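Local coordinates for protein methylglyoxal reductase (NADPH-dependent) (Candida albicans SC5314, PDB 6KWS) that probably reduces methylglyoxal and related carbonyl compounds with NADPH as hydride donor, as a member of the NAD(P)-dependent epimerase/dehydratase family, at residues Ile2-Ser7 with Ala75-His80; Gln27-Val32 with Asn50-Ile55; Asn219-Leu224 with Gly286-Asp291; Thr269-Val274 with Pro293-Ser298. The protein carries 1 engineered substitution. All coordinates share one frame; numbering follows the deposited sequence.

Interaction 1: residues Ile2-Ser7 with Ala75-His80; sequences ITVIVS and AKVFLH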
loop_
_atom_site.group_PDB
_atom_site.type_symbol
_atom_site.label_atom_id
_atom_site.label_comp_id
_atom_site.label_asym_id
_atom_site.label_seq_id
_atom_site.Cartn_x
_atom_site.Cartn_y
_atom_site.Cartn_z
ATOM N N ILE A 2 -12.370 -12.327 17.744
ATOM C CA ILE A 2 -11.598 -12.968 16.678
ATOM C C ILE A 2 -10.264 -12.251 16.459
ATOM O O ILE A 2 -10.152 -11.031 16.602
ATOM C CB ILE A 2 -12.469 -13.046 15.404
ATOM C CG1 ILE A 2 -11.676 -13.456 14.175
ATOM C CG2 ILE A 2 -13.198 -11.761 15.168
ATOM C CD1 ILE A 2 -12.563 -13.601 12.944
ATOM N N THR A 3 -9.234 -13.028 16.127
ATOM C CA THR A 3 -7.837 -12.617 16.210
ATOM C C THR A 3 -7.230 -12.472 14.818
ATOM O O THR A 3 -7.362 -13.370 13.979
ATOM C CB THR A 3 -7.029 -13.643 17.023
ATOM O OG1 THR A 3 -7.424 -13.589 18.398
ATOM C CG2 THR A 3 -5.523 -13.402 16.928
ATOM N N VAL A 4 -6.506 -11.371 14.598
ATOM C CA VAL A 4 -5.944 -11.036 13.295
ATOM C C VAL A 4 -4.443 -10.851 13.431
ATOM O O VAL A 4 -3.988 -10.116 14.313
ATOM C CB VAL A 4 -6.585 -9.763 12.722
ATOM C CG1 VAL A 4 -5.925 -9.409 11.416
ATOM C CG2 VAL A 4 -8.079 -9.980 12.525
ATOM N N ILE A 5 -3.677 -11.495 12.547
ATOM C CA ILE A 5 -2.236 -11.279 12.457
ATOM C C ILE A 5 -1.948 -10.271 11.350
ATOM O O ILE A 5 -2.437 -10.414 10.222
ATOM C CB ILE A 5 -1.475 -12.584 12.197
ATOM C CG1 ILE A 5 -1.874 -13.651 13.210
ATOM C CG2 ILE A 5 0.023 -12.321 12.261
ATOM C CD1 ILE A 5 -1.118 -14.962 13.026
ATOM N N VAL A 6 -1.134 -9.268 11.660
ATOM C CA VAL A 6 -0.764 -8.235 10.712
ATOM C C VAL A 6 0.753 -8.174 10.679
ATOM O O VAL A 6 1.386 -7.884 11.699
ATOM C CB VAL A 6 -1.355 -6.868 11.094
ATOM C CG1 VAL A 6 -0.845 -5.799 10.133
ATOM C CG2 VAL A 6 -2.914 -6.909 11.116
ATOM N N SER A 7 1.339 -8.446 9.521
ATOM C CA SER A 7 2.783 -8.367 9.388
ATOM C C SER A 7 3.209 -6.956 9.018
ATOM O O SER A 7 2.491 -6.239 8.314
ATOM C CB SER A 7 3.292 -9.338 8.327
ATOM O OG SER A 7 2.767 -8.977 7.064
ATOM N N ALA A 75 -5.648 -17.615 15.472
ATOM C CA ALA A 75 -5.747 -16.601 14.430
ATOM C C ALA A 75 -6.579 -17.115 13.255
ATOM O O ALA A 75 -6.321 -18.199 12.726
ATOM C CB ALA A 75 -4.352 -16.200 13.959
ATOM N N LYS A 76 -7.574 -16.330 12.847
ATOM C CA LYS A 76 -8.422 -16.656 11.712
ATOM C C LYS A 76 -8.045 -15.907 10.442
ATOM O O LYS A 76 -8.364 -16.378 9.345
ATOM C CB LYS A 76 -9.884 -16.355 12.046
ATOM C CG LYS A 76 -10.386 -17.096 13.276
ATOM C CD LYS A 76 -11.368 -18.186 12.878
ATOM C CE LYS A 76 -11.694 -19.126 14.037
ATOM N NZ LYS A 76 -13.084 -18.931 14.543
ATOM N N VAL A 77 -7.392 -14.755 10.567
ATOM C CA VAL A 77 -7.083 -13.888 9.440
ATOM C C VAL A 77 -5.601 -13.571 9.474
ATOM O O VAL A 77 -5.046 -13.292 10.542
ATOM C CB VAL A 77 -7.903 -12.583 9.483
ATOM C CG1 VAL A 77 -7.454 -11.662 8.379
ATOM C CG2 VAL A 77 -9.377 -12.869 9.343
ATOM N N PHE A 78 -4.963 -13.600 8.310
ATOM C CA PHE A 78 -3.586 -13.145 8.176
ATOM C C PHE A 78 -3.541 -12.009 7.155
ATOM O O PHE A 78 -3.692 -12.245 5.949
ATOM C CB PHE A 78 -2.668 -14.293 7.766
ATOM C CG PHE A 78 -1.188 -13.947 7.800
ATOM C CD1 PHE A 78 -0.615 -13.167 6.804
ATOM C CD2 PHE A 78 -0.368 -14.443 8.804
ATOM C CE1 PHE A 78 0.734 -12.871 6.828
ATOM C CE2 PHE A 78 0.986 -14.157 8.824
ATOM C CZ PHE A 78 1.537 -13.372 7.836
ATOM N N LEU A 79 -3.322 -10.783 7.636
ATOM C CA LEU A 79 -3.130 -9.611 6.785
ATOM C C LEU A 79 -1.638 -9.419 6.542
ATOM O O LEU A 79 -0.896 -9.059 7.460
ATOM C CB LEU A 79 -3.719 -8.366 7.433
ATOM C CG LEU A 79 -5.193 -8.420 7.795
ATOM C CD1 LEU A 79 -5.610 -7.098 8.385
ATOM C CD2 LEU A 79 -5.989 -8.718 6.573
ATOM N N HIS A 80 -1.199 -9.629 5.313
ATOM C CA HIS A 80 0.220 -9.559 4.979
ATOM C C HIS A 80 0.495 -8.177 4.389
ATOM O O HIS A 80 0.118 -7.883 3.253
ATOM C CB HIS A 80 0.575 -10.689 4.017
ATOM C CG HIS A 80 2.020 -10.754 3.650
ATOM N ND1 HIS A 80 3.030 -10.485 4.545
ATOM C CD2 HIS A 80 2.626 -11.064 2.479
ATOM C CE1 HIS A 80 4.198 -10.620 3.942
ATOM N NE2 HIS A 80 3.980 -10.974 2.686
#
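S7 OG is gripped from three directions. It lies 2.9 Å from H80 ND1, at the edge of the imidazole and close to its plane, and it also bonds the backbone N atoms of L81 and A82. The hydroxyl can do this because chi1 of 63° puts it between its own backbone N and carbonyl carbon. Its grip ties S7 to the backbone just past H80, where L81, an NADPH-binding residue, follows. Behind this point the strands run parallel, their short axes 16° apart. I5 is held through both its backbone N and its backbone O: the N donates to V77 O at 3.0 Å, nearly straight at 173°, and the O accepts from L79 N at 2.8 Å. S7 N then reaches L79 O at 3.1 Å. On one face V4 CG1 and V6 CG2 both rest on L79 CD1, 3.8 Å from each. On the other, I5 CD1 meets A75 CB at 3.6 Å, and I5 CG2 approaches the F78 ring obliquely at CE2. This is the central pairing of a Rossmann sheet: L79 and V4 press on helix 12-23, F78 packs on helix 92-114, and strand 27-32 flanks strand 3-7 on its other side.

Interaction 2: residues Gln27-Val32 with Asn50-Ile55; sequences QVIGTV and NLSYEI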
loop_
_atom_site.group_PDB
_atom_site.type_symbol
_atom_site.label_atom_id
_atom_site.label_comp_id
_atom_site.label_asym_id
_atom_site.label_seq_id
_atom_site.Cartn_x
_atom_site.Cartn_y
_atom_site.Cartn_z
ATOM N N GLN A 27 -8.769 -8.772 18.168
ATOM C CA GLN A 27 -7.494 -8.962 18.840
ATOM C C GLN A 27 -6.416 -8.985 17.764
ATOM O O GLN A 27 -6.468 -9.802 16.836
ATOM C CB GLN A 27 -7.492 -10.230 19.697
ATOM C CG GLN A 27 -8.179 -10.013 21.051
ATOM C CD GLN A 27 -7.663 -10.938 22.138
ATOM O OE1 GLN A 27 -8.238 -12.009 22.392
ATOM N NE2 GLN A 27 -6.567 -10.532 22.790
ATOM N N VAL A 28 -5.471 -8.059 17.860
ATOM C CA VAL A 28 -4.463 -7.863 16.830
ATOM C C VAL A 28 -3.123 -8.364 17.340
ATOM O O VAL A 28 -2.707 -8.038 18.457
ATOM C CB VAL A 28 -4.378 -6.391 16.406
ATOM C CG1 VAL A 28 -3.444 -6.239 15.212
ATOM C CG2 VAL A 28 -5.767 -5.896 16.077
ATOM N N ILE A 29 -2.461 -9.163 16.522
ATOM C CA ILE A 29 -1.083 -9.555 16.745
ATOM C C ILE A 29 -0.288 -9.002 15.578
ATOM O O ILE A 29 -0.410 -9.485 14.443
ATOM C CB ILE A 29 -0.914 -11.074 16.847
ATOM C CG1 ILE A 29 -1.825 -11.641 17.929
ATOM C CG2 ILE A 29 0.554 -11.421 17.094
ATOM C CD1 ILE A 29 -2.001 -13.134 17.806
ATOM N N GLY A 30 0.512 -7.995 15.835
ATOM C CA GLY A 30 1.332 -7.437 14.793
ATOM C C GLY A 30 2.687 -8.100 14.798
ATOM O O GLY A 30 3.187 -8.513 15.832
ATOM N N THR A 31 3.279 -8.221 13.623
ATOM C CA THR A 31 4.662 -8.644 13.572
ATOM C C THR A 31 5.506 -7.424 13.259
ATOM O O THR A 31 5.104 -6.552 12.474
ATOM C CB THR A 31 4.907 -9.747 12.533
ATOM O OG1 THR A 31 4.934 -9.188 11.211
ATOM C CG2 THR A 31 3.846 -10.849 12.630
ATOM N N VAL A 32 6.662 -7.358 13.907
ATOM C CA VAL A 32 7.577 -6.239 13.789
ATOM C C VAL A 32 8.968 -6.829 13.741
ATOM O O VAL A 32 9.174 -7.996 14.075
ATOM C CB VAL A 32 7.447 -5.248 14.961
ATOM C CG1 VAL A 32 6.124 -4.522 14.881
ATOM C CG2 VAL A 32 7.583 -5.983 16.289
ATOM N N ASN A 50 -6.194 -5.349 23.563
ATOM C CA ASN A 50 -6.406 -6.036 22.297
ATOM C C ASN A 50 -5.178 -6.066 21.392
ATOM O O ASN A 50 -5.306 -6.501 20.239
ATOM C CB ASN A 50 -7.546 -5.362 21.538
ATOM C CG ASN A 50 -8.904 -5.727 22.079
ATOM O OD1 ASN A 50 -9.046 -6.673 22.873
ATOM N ND2 ASN A 50 -9.928 -4.976 21.651
ATOM N N LEU A 51 -4.010 -5.611 21.852
ATOM C CA LEU A 51 -2.882 -5.396 20.960
ATOM C C LEU A 51 -1.642 -6.057 21.520
ATOM O O LEU A 51 -1.335 -5.897 22.701
ATOM C CB LEU A 51 -2.613 -3.902 20.752
ATOM C CG LEU A 51 -1.457 -3.570 19.794
ATOM C CD1 LEU A 51 -1.685 -4.052 18.355
ATOM C CD2 LEU A 51 -1.193 -2.093 19.810
ATOM N N SER A 52 -0.915 -6.762 20.667
ATOM C CA SER A 52 0.334 -7.398 21.063
ATOM C C SER A 52 1.129 -7.672 19.797
ATOM O O SER A 52 0.602 -7.587 18.681
ATOM C CB SER A 52 0.088 -8.689 21.837
ATOM O OG SER A 52 -0.637 -9.605 21.029
ATOM N N TYR A 53 2.399 -8.029 19.981
ATOM C CA TYR A 53 3.286 -8.193 18.840
ATOM C C TYR A 53 4.207 -9.398 19.002
ATOM O O TYR A 53 4.505 -9.839 20.116
ATOM C CB TYR A 53 4.123 -6.925 18.613
ATOM C CG TYR A 53 5.218 -6.681 19.636
ATOM C CD1 TYR A 53 6.510 -7.157 19.429
ATOM C CD2 TYR A 53 4.966 -5.960 20.796
ATOM C CE1 TYR A 53 7.522 -6.931 20.348
ATOM C CE2 TYR A 53 5.978 -5.723 21.727
ATOM C CZ TYR A 53 7.259 -6.215 21.495
ATOM O OH TYR A 53 8.287 -5.987 22.405
ATOM N N GLU A 54 4.665 -9.913 17.865
ATOM C CA GLU A 54 5.715 -10.917 17.801
ATOM C C GLU A 54 6.791 -10.431 16.843
ATOM O O GLU A 54 6.526 -9.636 15.939
ATOM C CB GLU A 54 5.165 -12.279 17.354
ATOM C CG GLU A 54 4.078 -12.832 18.261
ATOM C CD GLU A 54 4.645 -13.400 19.587
ATOM O OE1 GLU A 54 3.884 -14.055 20.326
ATOM O OE2 GLU A 54 5.844 -13.191 19.890
ATOM N N ILE A 55 8.015 -10.907 17.034
ATOM C CA ILE A 55 9.153 -10.430 16.253
ATOM C C ILE A 55 9.446 -11.382 15.104
ATOM O O ILE A 55 9.629 -12.587 15.316
ATOM C CB ILE A 55 10.399 -10.251 17.126
ATOM C CG1 ILE A 55 10.115 -9.179 18.168
ATOM C CG2 ILE A 55 11.575 -9.876 16.249
ATOM C CD1 ILE A 55 11.286 -8.810 18.954
#
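V28 and G30 lock onto N50, S52 and E54 in a parallel pair that closes a beta-alpha-beta unit of the Rossmann fold, with helix 35-44 as the crossover between strands 27-32 and 51-55. The first shell is backbone. V28 N donates to N50 O at 2.8 Å, almost straight at 175°, and V28 O takes S52 N in return. G30 repeats the pattern two residues on, its N bonding S52 O and its O accepting E54 N at 2.9 Å. V32 N ends the series on E54 O, at 3.1 Å. The strand axes cross at -31°, a marked twist at this margin of the sheet, where 51-55 is the outermost strand.

Side chains form the next shell. With chi1 at -69°, V32 CG2 sits between its backbone N and carbonyl carbon, and from there it meets the Y53 ring obliquely, 3.5 Å from CD1. V28 CB touches L51 CD1 on the same face. On the other face I29 CG2 lies alongside E54 CG at 4.0 Å, the two side chains pointing the same way.

Farther out, L51 and Y53 pack on L42 of helix 35-44, while V28 and L51 reach L22 of helix 12-23. V32 sits beside T10 and R33, both of which bind NADPH. The polar ends are fixed from outside: Y53 OH bonds D39 OD1, E54 OE1 bonds H72 NE2, and T31 OG1 bonds G8 N.

Interaction 3: residues Asn219-Leu224 with Gly286-Asp291; sequences NSILKL and GKIPVD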
loop_
_atom_site.group_PDB
_atom_site.type_symbol
_atom_site.label_atom_id
_atom_site.label_comp_id
_atom_site.label_asym_id
_atom_site.label_seq_id
_atom_site.Cartn_x
_atom_site.Cartn_y
_atom_site.Cartn_z
ATOM N N ASN A 219 5.418 15.826 -0.293
ATOM C CA ASN A 219 6.485 16.461 0.473
ATOM C C ASN A 219 7.478 17.179 -0.433
ATOM O O ASN A 219 7.946 18.275 -0.104
ATOM C CB ASN A 219 7.207 15.409 1.316
ATOM C CG ASN A 219 7.881 16.003 2.525
ATOM O OD1 ASN A 219 7.457 17.037 3.023
ATOM N ND2 ASN A 219 8.946 15.368 2.991
ATOM N N SER A 220 7.819 16.575 -1.577
ATOM C CA SER A 220 8.826 17.173 -2.439
ATOM C C SER A 220 8.346 18.503 -3.014
ATOM O O SER A 220 9.165 19.395 -3.273
ATOM C CB SER A 220 9.206 16.197 -3.546
ATOM O OG SER A 220 8.218 16.192 -4.558
ATOM N N ILE A 221 7.029 18.667 -3.195
ATOM C CA ILE A 221 6.476 19.977 -3.549
ATOM C C ILE A 221 6.832 21.021 -2.492
ATOM O O ILE A 221 7.199 22.158 -2.820
ATOM C CB ILE A 221 4.952 19.902 -3.734
ATOM C CG1 ILE A 221 4.547 18.921 -4.839
ATOM C CG2 ILE A 221 4.396 21.280 -3.978
ATOM C CD1 ILE A 221 5.193 19.182 -6.147
ATOM N N LEU A 222 6.713 20.666 -1.209
ATOM C CA LEU A 222 6.922 21.654 -0.152
ATOM C C LEU A 222 8.356 22.151 -0.068
ATOM O O LEU A 222 8.599 23.163 0.590
ATOM C CB LEU A 222 6.512 21.089 1.212
ATOM C CG LEU A 222 5.040 20.713 1.332
ATOM C CD1 LEU A 222 4.713 20.146 2.687
ATOM C CD2 LEU A 222 4.195 21.919 1.049
ATOM N N LYS A 223 9.311 21.483 -0.708
ATOM C CA LYS A 223 10.695 21.931 -0.669
ATOM C C LYS A 223 11.100 22.736 -1.898
ATOM O O LYS A 223 12.281 23.028 -2.067
ATOM C CB LYS A 223 11.632 20.741 -0.504
ATOM C CG LYS A 223 11.348 19.914 0.726
ATOM C CD LYS A 223 12.321 18.766 0.779
ATOM C CE LYS A 223 11.765 17.612 1.567
ATOM N NZ LYS A 223 12.294 16.351 0.982
ATOM N N LEU A 224 10.160 23.104 -2.751
ATOM C CA LEU A 224 10.487 23.918 -3.909
ATOM C C LEU A 224 10.454 25.402 -3.560
ATOM O O LEU A 224 9.636 25.854 -2.754
ATOM C CB LEU A 224 9.512 23.629 -5.047
ATOM C CG LEU A 224 9.477 22.159 -5.440
ATOM C CD1 LEU A 224 8.500 21.935 -6.588
ATOM C CD2 LEU A 224 10.888 21.673 -5.784
ATOM N N GLY A 286 3.137 31.663 -2.262
ATOM C CA GLY A 286 4.209 32.602 -2.468
ATOM C C GLY A 286 5.581 32.034 -2.193
ATOM O O GLY A 286 6.573 32.565 -2.717
ATOM N N LYS A 287 5.678 30.972 -1.389
ATOM C CA LYS A 287 6.956 30.329 -1.106
ATOM C C LYS A 287 7.205 29.095 -1.965
ATOM O O LYS A 287 8.333 28.593 -1.991
ATOM C CB LYS A 287 7.045 29.946 0.381
ATOM C CG LYS A 287 6.535 31.037 1.323
ATOM C CD LYS A 287 6.884 30.766 2.796
ATOM C CE LYS A 287 6.398 31.896 3.718
ATOM N NZ LYS A 287 6.502 31.514 5.168
ATOM N N ILE A 288 6.190 28.593 -2.652
ATOM C CA ILE A 288 6.329 27.436 -3.530
ATOM C C ILE A 288 5.851 27.877 -4.906
ATOM O O ILE A 288 5.170 28.909 -5.033
ATOM C CB ILE A 288 5.547 26.212 -2.998
ATOM C CG1 ILE A 288 4.082 26.569 -2.785
ATOM C CG2 ILE A 288 6.184 25.681 -1.717
ATOM C CD1 ILE A 288 3.144 25.398 -2.939
ATOM N N PRO A 289 6.199 27.137 -5.958
ATOM C CA PRO A 289 5.864 27.589 -7.312
ATOM C C PRO A 289 4.367 27.624 -7.555
ATOM O O PRO A 289 3.546 27.100 -6.801
ATOM C CB PRO A 289 6.548 26.557 -8.212
ATOM C CG PRO A 289 7.648 25.992 -7.372
ATOM C CD PRO A 289 7.070 25.947 -5.990
ATOM N N VAL A 290 4.014 28.285 -8.652
ATOM C CA VAL A 290 2.646 28.302 -9.127
ATOM C C VAL A 290 2.462 27.508 -10.420
ATOM O O VAL A 290 1.405 26.895 -10.604
ATOM C CB VAL A 290 2.181 29.763 -9.310
ATOM C CG1 VAL A 290 0.756 29.827 -9.863
ATOM C CG2 VAL A 290 2.276 30.496 -7.986
ATOM N N ASP A 291 3.508 27.399 -11.247
ATOM C CA ASP A 291 3.476 27.399 -12.713
ATOM C C ASP A 291 2.097 27.555 -13.347
ATOM O O ASP A 291 1.490 28.623 -13.220
ATOM C CB ASP A 291 4.158 26.160 -13.295
ATOM C CG ASP A 291 5.033 26.496 -14.537
ATOM O OD1 ASP A 291 5.449 25.553 -15.247
ATOM O OD2 ASP A 291 5.309 27.697 -14.796
#
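The carbonyls of I221, L222 and L224, in and just past the last turn of helix 216-222, are the flat groups here, and a methyl meets them. I288 CG2 lies 3.6 Å from L224 O and 3.8 Å from I221 O, with L222 O slightly farther off, so one branch of the isoleucine nestles among three carbonyl oxygens. Its first torsion explains the approach: at chi1 56° CG1 takes the position between backbone N and carbonyl carbon, and CG2 is turned anti to the carbonyl carbon. The other branch makes a looser touch, I288 CD1 to I221 CG2 at 4.4 Å. P289 adds a puckered ring, whose CD lies 3.5 Å and CG 3.8 Å from L224 CB.

No hydrogen bond joins the two segments; what holds them is apolar. Within the turn, L224 N returns to I221 O at 3.1 Å, and L224 points toward the loop. Helix 270-280 backs both partners, since I221 and I288 each lean on I277, while P231 covers I221 and L224, and N278 ND2 holds P289 O. This is a helix end covered by I288 and P289 of an irregular loop. It lies away from the NADPH-binding residues, in the part of the chain that probably corresponds to the smaller, C-terminal region of extended short-chain dehydrogenases, which in relatives typically contributes to substrate binding.

Interaction 4: residues Thr269-Val274 with Pro293-Ser298; sequences TSQSLV and PGSDKS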
loop_
_atom_site.group_PDB
_atom_site.type_symbol
_atom_site.label_atom_id
_atom_site.label_comp_id
_atom_site.label_asym_id
_atom_site.label_seq_id
_atom_site.Cartn_x
_atom_site.Cartn_y
_atom_site.Cartn_z
ATOM N N THR A 269 -1.652 15.016 -11.405
ATOM C CA THR A 269 -0.291 15.390 -11.762
ATOM C C THR A 269 0.275 16.276 -10.660
ATOM O O THR A 269 -0.437 16.694 -9.746
ATOM C CB THR A 269 -0.215 16.122 -13.104
ATOM O OG1 THR A 269 -0.485 17.516 -12.899
ATOM C CG2 THR A 269 -1.199 15.537 -14.090
ATOM N N SER A 270 1.575 16.557 -10.736
ATOM C CA SER A 270 2.172 17.412 -9.718
ATOM C C SER A 270 1.496 18.767 -9.678
ATOM O O SER A 270 1.359 19.360 -8.603
ATOM C CB SER A 270 3.663 17.577 -9.961
ATOM O OG SER A 270 4.328 16.394 -9.594
ATOM N N GLN A 271 1.048 19.261 -10.830
ATOM C CA GLN A 271 0.338 20.531 -10.838
ATOM C C GLN A 271 -0.953 20.442 -10.030
ATOM O O GLN A 271 -1.360 21.424 -9.395
ATOM C CB GLN A 271 0.064 20.965 -12.280
ATOM C CG GLN A 271 -0.626 22.297 -12.387
ATOM C CD GLN A 271 0.286 23.467 -12.046
ATOM O OE1 GLN A 271 1.333 23.669 -12.676
ATOM N NE2 GLN A 271 -0.116 24.252 -11.050
ATOM N N SER A 272 -1.597 19.271 -10.018
ATOM C CA SER A 272 -2.779 19.101 -9.184
ATOM C C SER A 272 -2.445 19.388 -7.735
ATOM O O SER A 272 -3.202 20.071 -7.037
ATOM C CB SER A 272 -3.319 17.684 -9.321
ATOM O OG SER A 272 -3.527 17.362 -10.676
ATOM N N LEU A 273 -1.295 18.891 -7.277
ATOM C CA LEU A 273 -0.915 19.041 -5.878
ATOM C C LEU A 273 -0.532 20.477 -5.565
ATOM O O LEU A 273 -0.968 21.035 -4.552
ATOM C CB LEU A 273 0.236 18.095 -5.566
ATOM C CG LEU A 273 0.011 16.671 -6.049
ATOM C CD1 LEU A 273 1.207 15.816 -5.666
ATOM C CD2 LEU A 273 -1.293 16.116 -5.468
ATOM N N VAL A 274 0.299 21.079 -6.424
ATOM C CA VAL A 274 0.651 22.497 -6.310
ATOM C C VAL A 274 -0.600 23.353 -6.146
ATOM O O VAL A 274 -0.726 24.118 -5.181
ATOM C CB VAL A 274 1.474 22.949 -7.525
ATOM C CG1 VAL A 274 1.744 24.434 -7.437
ATOM C CG2 VAL A 274 2.774 22.162 -7.586
ATOM N N PRO A 293 -1.545 26.774 -13.506
ATOM C CA PRO A 293 -2.691 26.154 -12.826
ATOM C C PRO A 293 -3.708 25.643 -13.830
ATOM O O PRO A 293 -3.919 26.240 -14.889
ATOM C CB PRO A 293 -3.269 27.298 -11.980
ATOM C CG PRO A 293 -2.134 28.286 -11.856
ATOM C CD PRO A 293 -1.413 28.197 -13.161
ATOM N N GLY A 294 -4.335 24.515 -13.481
ATOM C CA GLY A 294 -5.274 23.834 -14.349
ATOM C C GLY A 294 -4.660 22.982 -15.443
ATOM O O GLY A 294 -5.395 22.218 -16.083
ATOM N N SER A 295 -3.342 23.075 -15.680
ATOM C CA SER A 295 -2.723 22.275 -16.731
ATOM C C SER A 295 -2.963 20.783 -16.531
ATOM O O SER A 295 -2.935 20.026 -17.503
ATOM C CB SER A 295 -1.219 22.573 -16.815
ATOM O OG SER A 295 -0.440 21.826 -15.888
ATOM N N ASP A 296 -3.266 20.353 -15.304
ATOM C CA ASP A 296 -3.378 18.926 -15.011
ATOM C C ASP A 296 -4.575 18.283 -15.704
ATOM O O ASP A 296 -4.479 17.139 -16.172
ATOM C CB ASP A 296 -3.438 18.688 -13.493
ATOM C CG ASP A 296 -4.556 19.468 -12.805
ATOM O OD1 ASP A 296 -5.438 18.835 -12.171
ATOM O OD2 ASP A 296 -4.527 20.721 -12.867
ATOM N N LYS A 297 -5.710 18.989 -15.788
ATOM C CA LYS A 297 -6.913 18.368 -16.355
ATOM C C LYS A 297 -6.708 17.956 -17.808
ATOM O O LYS A 297 -7.131 16.865 -18.211
ATOM C CB LYS A 297 -8.131 19.288 -16.221
ATOM C CG LYS A 297 -8.615 19.411 -14.751
ATOM C CD LYS A 297 -8.491 18.048 -14.004
ATOM C CE LYS A 297 -8.562 18.169 -12.453
ATOM N NZ LYS A 297 -7.918 17.006 -11.684
ATOM N N SER A 298 -6.052 18.801 -18.611
ATOM C CA SER A 298 -5.779 18.401 -19.989
ATOM C C SER A 298 -4.743 17.293 -20.052
ATOM O O SER A 298 -4.851 16.406 -20.904
ATOM C CB SER A 298 -5.329 19.591 -20.836
ATOM O OG SER A 298 -6.315 20.611 -20.814
#
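S272 and D296 find each other through their first torsions: chi1 of -53° turns S272 OG anti to its carbonyl carbon, and chi1 of 55° places D296 CG between its own N and carbonyl carbon. The hydroxyl then donates to D296 OD1 at 2.8 Å, a weak bond. The same S272 OG accepts from T269 N at 3.1 Å, nearly straight at 170°, so it relays between the start of its own helix and the carboxylate of the next. T269 and S272 form a capping box in which T269 OG1 takes Q271 N, weakly. Beside it, D296 CB approaches T269 OG1 and CG2. D296 OD1 has a second partner in K297 NZ, in a salt bridge of 3.1 Å whose hydrogen bond is weak; it would probably favour the charged form of this buried carboxylate.

Q271 fills the other flank. Its CG lies 3.5 Å from S295 OG and its amide nitrogen passes P293 CA, while the amide end itself is held by D275 OD1. D275 also takes G294 N through OD2, fixing the turn before helix 295-303. The contact thus sets the first turn of helix 270-280, just after strand 260-269, against the start of helix 295-303, with L323 at the head of helix 323-337 touching S272.

In the fold
Interactions 1 and 2 share the Rossmann sheet: their centres lie 9 Å apart, and strands 3-7 and 27-32 are neighbours in it, joined by V6 O to T31 N at 2.7 Å. Along the chain interaction 2 is nested within the loop that interaction 1 closes. Interactions 3 and 4 follow later, with alternating segments and centres 13 Å apart. Interaction 4 lies on helix 270-280, interaction 3 packs against it, and both use the loop beyond it, where V290 O bonds Q271 NE2 at 3.1 Å. About 40 Å separates the centres of the two pairs. The first pair builds the frame around the NADPH-binding residues; the second knits together a helical region remote from them.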